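Local coordinates for uncharacterized protein TCIL3000_10_9440 (Trypanosoma congolense, PDB 5KMX) that is of unknown function but, as the bilobed ectodomain of an insect-stage trypanosome surface antigen, may act as a sensor, at residues L64-V75 against F85-V93. Sequence-based numbering, arbitrary orientation.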
ATOM      1  N   LEU A  64      -5.298  -7.262  16.194  1.00 60.13           N
ATOM      2  CA  LEU A  64      -4.631  -8.548  16.064  1.00 57.59           C
ATOM      3  C   LEU A  64      -5.185  -9.498  17.119  1.00 61.64           C
ATOM      4  O   LEU A  64      -4.965  -9.305  18.315  1.00 70.32           O
ATOM      5  CB  LEU A  64      -3.114  -8.400  16.208  1.00 61.32           C
ATOM      6  CG  LEU A  64      -2.411  -7.508  15.178  1.00 59.79           C
ATOM      7  CD1 LEU A  64      -0.912  -7.500  15.430  1.00 61.99           C
ATOM      8  CD2 LEU A  64      -2.712  -7.954  13.753  1.00 62.61           C
ATOM      9  N   ASN A  65      -5.922 -10.505  16.667  1.00 58.70           N
ATOM     10  CA  ASN A  65      -6.524 -11.480  17.564  1.00 59.01           C
ATOM     11  C   ASN A  65      -6.476 -12.876  16.935  1.00 60.29           C
ATOM     12  O   ASN A  65      -5.402 -13.340  16.548  1.00 67.98           O
ATOM     13  CB  ASN A  65      -7.956 -11.054  17.915  1.00 54.26           C
ATOM     14  CG  ASN A  65      -8.808 -10.772  16.691  1.00 58.88           C
ATOM     15  OD1 ASN A  65      -8.634 -11.389  15.639  1.00 63.68           O
ATOM     16  ND2 ASN A  65      -9.741  -9.836  16.825  1.00 60.64           N
ATOM     17  N   LYS A  66      -7.621 -13.543  16.825  1.00 58.19           N
ATOM     18  CA  LYS A  66      -7.664 -14.883  16.253  1.00 58.42           C
ATOM     19  C   LYS A  66      -7.574 -14.839  14.730  1.00 60.96           C
ATOM     20  O   LYS A  66      -7.500 -15.878  14.077  1.00 66.19           O
ATOM     21  CB  LYS A  66      -8.939 -15.602  16.688  1.00 62.79           C
ATOM     22  CG  LYS A  66      -9.035 -15.813  18.190  1.00 72.48           C
ATOM     23  CD  LYS A  66     -10.415 -16.301  18.598  1.00 75.27           C
ATOM     24  CE  LYS A  66     -10.585 -16.288  20.110  1.00 74.10           C
ATOM     25  NZ  LYS A  66      -9.620 -17.186  20.801  1.00 79.29           N
ATOM     26  N   ASP A  67      -7.575 -13.632  14.167  1.00 59.29           N
ATOM     27  CA  ASP A  67      -7.400 -13.466  12.726  1.00 63.69           C
ATOM     28  C   ASP A  67      -5.938 -13.653  12.322  1.00 59.94           C
ATOM     29  O   ASP A  67      -5.614 -13.671  11.133  1.00 55.55           O
ATOM     30  CB  ASP A  67      -7.902 -12.090  12.266  1.00 55.36           C
ATOM     31  CG  ASP A  67      -7.278 -10.943  13.040  1.00 54.95           C
ATOM     32  OD1 ASP A  67      -6.364 -11.193  13.850  1.00 61.27           O
ATOM     33  OD2 ASP A  67      -7.702  -9.786  12.833  1.00 54.03           O
ATOM     34  N   VAL A  68      -5.063 -13.797  13.316  1.00 62.05           N
ATOM     35  CA  VAL A  68      -3.649 -14.055  13.071  1.00 56.63           C
ATOM     36  C   VAL A  68      -3.327 -15.526  13.321  1.00 61.76           C
ATOM     37  O   VAL A  68      -3.685 -16.082  14.361  1.00 60.99           O
ATOM     38  CB  VAL A  68      -2.749 -13.181  13.963  1.00 56.79           C
ATOM     39  CG1 VAL A  68      -1.281 -13.523  13.740  1.00 64.67           C
ATOM     40  CG2 VAL A  68      -2.997 -11.709  13.685  1.00 49.71           C
ATOM     41  N   THR A  69      -2.644 -16.145  12.364  1.00 58.59           N
ATOM     42  CA  THR A  69      -2.217 -17.531  12.498  1.00 54.93           C
ATOM     43  C   THR A  69      -0.875 -17.745  11.810  1.00 62.28           C
ATOM     44  O   THR A  69      -0.769 -17.632  10.588  1.00 61.20           O
ATOM     45  CB  THR A  69      -3.245 -18.511  11.899  1.00 56.77           C
ATOM     46  OG1 THR A  69      -4.501 -18.372  12.574  1.00 70.64           O
ATOM     47  CG2 THR A  69      -2.758 -19.946  12.031  1.00 57.13           C
ATOM     48  N   ASP A  70       0.144 -18.056  12.605  1.00 64.48           N
ATOM     49  CA  ASP A  70       1.473 -18.362  12.083  1.00 63.86           C
ATOM     50  C   ASP A  70       2.027 -17.199  11.256  1.00 65.63           C
ATOM     51  O   ASP A  70       2.667 -17.402  10.224  1.00 69.15           O
ATOM     52  CB  ASP A  70       1.424 -19.647  11.247  1.00 63.02           C
ATOM     53  CG  ASP A  70       2.805 -20.194  10.926  1.00 68.80           C
ATOM     54  OD1 ASP A  70       3.790 -19.753  11.558  1.00 68.17           O
ATOM     55  OD2 ASP A  70       2.905 -21.072  10.042  1.00 73.70           O
ATOM     56  N   GLY A  71       1.765 -15.979  11.715  1.00 60.11           N
ATOM     57  CA  GLY A  71       2.347 -14.790  11.115  1.00 58.77           C
ATOM     58  C   GLY A  71       1.567 -14.199   9.955  1.00 53.81           C
ATOM     59  O   GLY A  71       2.027 -13.239   9.333  1.00 57.89           O
ATOM     60  N   ARG A  72       0.399 -14.763   9.660  1.00 53.03           N
ATOM     61  CA  ARG A  72      -0.447 -14.256   8.578  1.00 50.41           C
ATOM     62  C   ARG A  72      -1.800 -13.758   9.076  1.00 52.13           C
ATOM     63  O   ARG A  72      -2.437 -14.386   9.921  1.00 58.02           O
ATOM     64  CB  ARG A  72      -0.663 -15.334   7.517  1.00 56.70           C
ATOM     65  CG  ARG A  72       0.484 -15.457   6.529  1.00 60.30           C
ATOM     66  CD  ARG A  72       1.450 -16.556   6.918  1.00 53.67           C
ATOM     67  NE  ARG A  72       1.077 -17.824   6.298  1.00 62.41           N
ATOM     68  CZ  ARG A  72       1.284 -19.022   6.837  1.00 68.24           C
ATOM     69  NH1 ARG A  72       0.903 -20.108   6.182  1.00 75.28           N
ATOM     70  NH2 ARG A  72       1.859 -19.143   8.026  1.00 68.42           N
ATOM     71  N   LEU A  73      -2.226 -12.625   8.527  1.00 50.27           N
ATOM     72  CA  LEU A  73      -3.505 -12.017   8.866  1.00 49.83           C
ATOM     73  C   LEU A  73      -4.564 -12.382   7.834  1.00 47.38           C
ATOM     74  O   LEU A  73      -4.455 -12.007   6.668  1.00 48.35           O
ATOM     75  CB  LEU A  73      -3.359 -10.495   8.956  1.00 48.33           C
ATOM     76  CG  LEU A  73      -4.639  -9.676   9.159  1.00 46.90           C
ATOM     77  CD1 LEU A  73      -5.150  -9.814  10.584  1.00 55.05           C
ATOM     78  CD2 LEU A  73      -4.394  -8.221   8.804  1.00 45.31           C
ATOM     79  N   THR A  74      -5.587 -13.114   8.266  1.00 52.74           N
ATOM     80  CA  THR A  74      -6.712 -13.441   7.396  1.00 47.98           C
ATOM     81  C   THR A  74      -7.840 -12.436   7.601  1.00 45.74           C
ATOM     82  O   THR A  74      -8.292 -12.219   8.727  1.00 47.61           O
ATOM     83  CB  THR A  74      -7.248 -14.859   7.657  1.00 47.99           C
ATOM     84  OG1 THR A  74      -6.176 -15.805   7.570  1.00 55.57           O
ATOM     85  CG2 THR A  74      -8.320 -15.219   6.637  1.00 44.88           C
ATOM     86  N   VAL A  75      -8.288 -11.830   6.505  1.00 42.06           N
ATOM     87  CA  VAL A  75      -9.393 -10.879   6.539  1.00 49.82           C
ATOM     88  C   VAL A  75     -10.529 -11.357   5.646  1.00 46.27           C
ATOM     89  O   VAL A  75     -10.315 -11.683   4.478  1.00 49.11           O
ATOM     90  CB  VAL A  75      -8.952  -9.473   6.084  1.00 43.37           C
ATOM     91  CG1 VAL A  75     -10.142  -8.518   6.072  1.00 42.92           C
ATOM     92  CG2 VAL A  75      -7.847  -8.941   6.989  1.00 44.86           C
ATOM     93  N   PHE A  85     -15.064 -12.052  -0.282  1.00 54.44           N
ATOM     94  CA  PHE A  85     -13.836 -12.795  -0.510  1.00 47.66           C
ATOM     95  C   PHE A  85     -12.966 -12.755   0.736  1.00 44.10           C
ATOM     96  O   PHE A  85     -13.236 -11.995   1.666  1.00 45.37           O
ATOM     97  CB  PHE A  85     -13.075 -12.229  -1.714  1.00 47.00           C
ATOM     98  CG  PHE A  85     -12.600 -10.814  -1.530  1.00 51.50           C
ATOM     99  CD1 PHE A  85     -13.455  -9.745  -1.749  1.00 54.99           C
ATOM    100  CD2 PHE A  85     -11.292 -10.552  -1.152  1.00 49.07           C
ATOM    101  CE1 PHE A  85     -13.016  -8.443  -1.588  1.00 58.73           C
ATOM    102  CE2 PHE A  85     -10.849  -9.251  -0.987  1.00 51.43           C
ATOM    103  CZ  PHE A  85     -11.712  -8.196  -1.206  1.00 54.23           C
ATOM    104  N   THR A  86     -11.934 -13.592   0.751  1.00 48.88           N
ATOM    105  CA  THR A  86     -10.984 -13.636   1.855  1.00 52.13           C
ATOM    106  C   THR A  86      -9.605 -13.242   1.349  1.00 45.80           C
ATOM    107  O   THR A  86      -9.246 -13.550   0.215  1.00 51.59           O
ATOM    108  CB  THR A  86     -10.912 -15.038   2.493  1.00 48.67           C
ATOM    109  OG1 THR A  86     -12.232 -15.492   2.811  1.00 59.99           O
ATOM    110  CG2 THR A  86     -10.065 -15.011   3.760  1.00 54.12           C
ATOM    111  N   ARG A  87      -8.844 -12.552   2.194  1.00 52.60           N
ATOM    112  CA  ARG A  87      -7.471 -12.181   1.868  1.00 44.02           C
ATOM    113  C   ARG A  87      -6.541 -12.544   3.014  1.00 39.57           C
ATOM    114  O   ARG A  87      -6.825 -12.251   4.176  1.00 49.58           O
ATOM    115  CB  ARG A  87      -7.363 -10.686   1.560  1.00 47.88           C
ATOM    116  CG  ARG A  87      -5.928 -10.186   1.379  1.00 53.83           C
ATOM    117  CD  ARG A  87      -5.250 -10.826   0.176  1.00 45.07           C
ATOM    118  NE  ARG A  87      -5.875 -10.395  -1.071  1.00 53.41           N
ATOM    119  CZ  ARG A  87      -5.557  -9.283  -1.726  1.00 52.40           C
ATOM    120  NH1 ARG A  87      -4.606  -8.479  -1.267  1.00 53.67           N
ATOM    121  NH2 ARG A  87      -6.189  -8.974  -2.849  1.00 58.32           N
ATOM    122  N   ARG A  88      -5.428 -13.180   2.672  1.00 47.52           N
ATOM    123  CA  ARG A  88      -4.392 -13.502   3.641  1.00 45.54           C
ATOM    124  C   ARG A  88      -3.148 -12.680   3.329  1.00 48.05           C
ATOM    125  O   ARG A  88      -2.725 -12.603   2.177  1.00 38.62           O
ATOM    126  CB  ARG A  88      -4.074 -14.995   3.611  1.00 51.85           C
ATOM    127  CG  ARG A  88      -3.537 -15.533   4.920  1.00 60.47           C
ATOM    128  CD  ARG A  88      -3.520 -17.046   4.920  1.00 68.77           C
ATOM    129  NE  ARG A  88      -2.340 -17.587   4.250  1.00 79.18           N
ATOM    130  CZ  ARG A  88      -2.235 -18.837   3.809  1.00 78.89           C
ATOM    131  NH1 ARG A  88      -3.248 -19.685   3.945  1.00 75.17           N
ATOM    132  NH2 ARG A  88      -1.118 -19.239   3.218  1.00 76.96           N
ATOM    133  N   THR A  89      -2.577 -12.064   4.359  1.00 43.54           N
ATOM    134  CA  THR A  89      -1.407 -11.213   4.200  1.00 44.66           C
ATOM    135  C   THR A  89      -0.380 -11.512   5.284  1.00 49.90           C
ATOM    136  O   THR A  89      -0.737 -11.643   6.455  1.00 48.03           O
ATOM    137  CB  THR A  89      -1.781  -9.721   4.262  1.00 45.76           C
ATOM    138  OG1 THR A  89      -2.839  -9.446   3.336  1.00 52.26           O
ATOM    139  CG2 THR A  89      -0.578  -8.850   3.930  1.00 45.01           C
ATOM    140  N   PRO A  90       0.904 -11.624   4.905  1.00 51.59           N
ATOM    141  CA  PRO A  90       1.918 -11.803   5.949  1.00 48.69           C
ATOM    142  C   PRO A  90       2.083 -10.551   6.801  1.00 52.44           C
ATOM    143  O   PRO A  90       2.092  -9.441   6.268  1.00 54.27           O
ATOM    144  CB  PRO A  90       3.194 -12.105   5.156  1.00 52.56           C
ATOM    145  CG  PRO A  90       2.959 -11.524   3.809  1.00 47.37           C
ATOM    146  CD  PRO A  90       1.491 -11.672   3.554  1.00 53.98           C
ATOM    147  N   LEU A  91       2.204 -10.731   8.112  1.00 54.19           N
ATOM    148  CA  LEU A  91       2.392  -9.606   9.020  1.00 51.49           C
ATOM    149  C   LEU A  91       3.767  -8.985   8.833  1.00 52.53           C
ATOM    150  O   LEU A  91       3.955  -7.796   9.081  1.00 53.01           O
ATOM    151  CB  LEU A  91       2.218 -10.049  10.473  1.00 56.37           C
ATOM    152  CG  LEU A  91       0.811 -10.466  10.900  1.00 57.77           C
ATOM    153  CD1 LEU A  91       0.851 -11.079  12.289  1.00 54.62           C
ATOM    154  CD2 LEU A  91      -0.143  -9.282  10.867  1.00 55.69           C
ATOM    155  N   ARG A  92       4.722  -9.799   8.391  1.00 54.26           N
ATOM    156  CA  ARG A  92       6.108  -9.372   8.247  1.00 59.20           C
ATOM    157  C   ARG A  92       6.631  -9.627   6.837  1.00 54.21           C
ATOM    158  O   ARG A  92       6.432 -10.704   6.275  1.00 53.76           O
ATOM    159  CB  ARG A  92       6.993 -10.101   9.260  1.00 56.00           C
ATOM    160  CG  ARG A  92       8.393  -9.530   9.400  1.00 60.76           C
ATOM    161  CD  ARG A  92       9.334 -10.548  10.021  1.00 52.49           C
ATOM    162  NE  ARG A  92       9.590 -11.654   9.101  1.00 72.01           N
ATOM    163  CZ  ARG A  92      10.181 -12.795   9.436  1.00 75.63           C
ATOM    164  NH1 ARG A  92      10.583 -13.006  10.683  1.00 78.89           N
ATOM    165  NH2 ARG A  92      10.364 -13.735   8.518  1.00 75.02           N
ATOM    166  N   VAL A  93       7.298  -8.624   6.273  1.00 54.50           N
ATOM    167  CA  VAL A  93       7.988  -8.771   4.998  1.00 53.87           C
ATOM    168  C   VAL A  93       9.335  -8.056   5.068  1.00 56.91           C
ATOM    169  O   VAL A  93       9.634  -7.377   6.052  1.00 49.94           O
ATOM    170  CB  VAL A  93       7.160  -8.206   3.822  1.00 51.28           C
ATOM    171  CG1 VAL A  93       5.818  -8.917   3.728  1.00 49.69           C
ATOM    172  CG2 VAL A  93       6.965  -6.702   3.968  1.00 50.90           C
TER
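Leu-91 packs its two methyl branches into the turn-bearing end of 64-75: CD1 lies 3.6 Å from CG1 of Val-68, while CD2 sits 3.9 Å from CB of Leu-73 and also reaches CD2 of Leu-64. The example illustrates how apolar packing can seal a hairpin's end while one face carries charged side chains. With CG beside the backbone N (chi1 -68°), the isobutyl group folds back against the Gly-71 carbonyl, whose oxygen accepts a nearly straight hydrogen bond from Leu-91 N (2.8 Å, 173°). This tight cluster closes the end of the hairpin of strands 72-79 and 85-100, along which Leu-73/Thr-89 and Val-75/Arg-87 are antiparallel hydrogen-bonded pairs, each bonded in both directions.

The Arg-72, Thr-74 and Arg-88 face is looser, more polar and partly exposed to solvent. Thr-74 OG1 meets the aliphatic CG of Arg-88 (3.7 Å). Arg-72 and Arg-88 run side by side, guanidinium planes 87° apart, Arg-72 NH1 over a face of Arg-88; both bind one sulfate, probably from the crystallisation liquor.

Within the large curved sheet, strand 72-79 also pairs with short strands 31-33 and 68-69; 85-100 pairs in turn, antiparallel, with strand 145-165, and Leu-73 rests on Val-198 of strand 197-204.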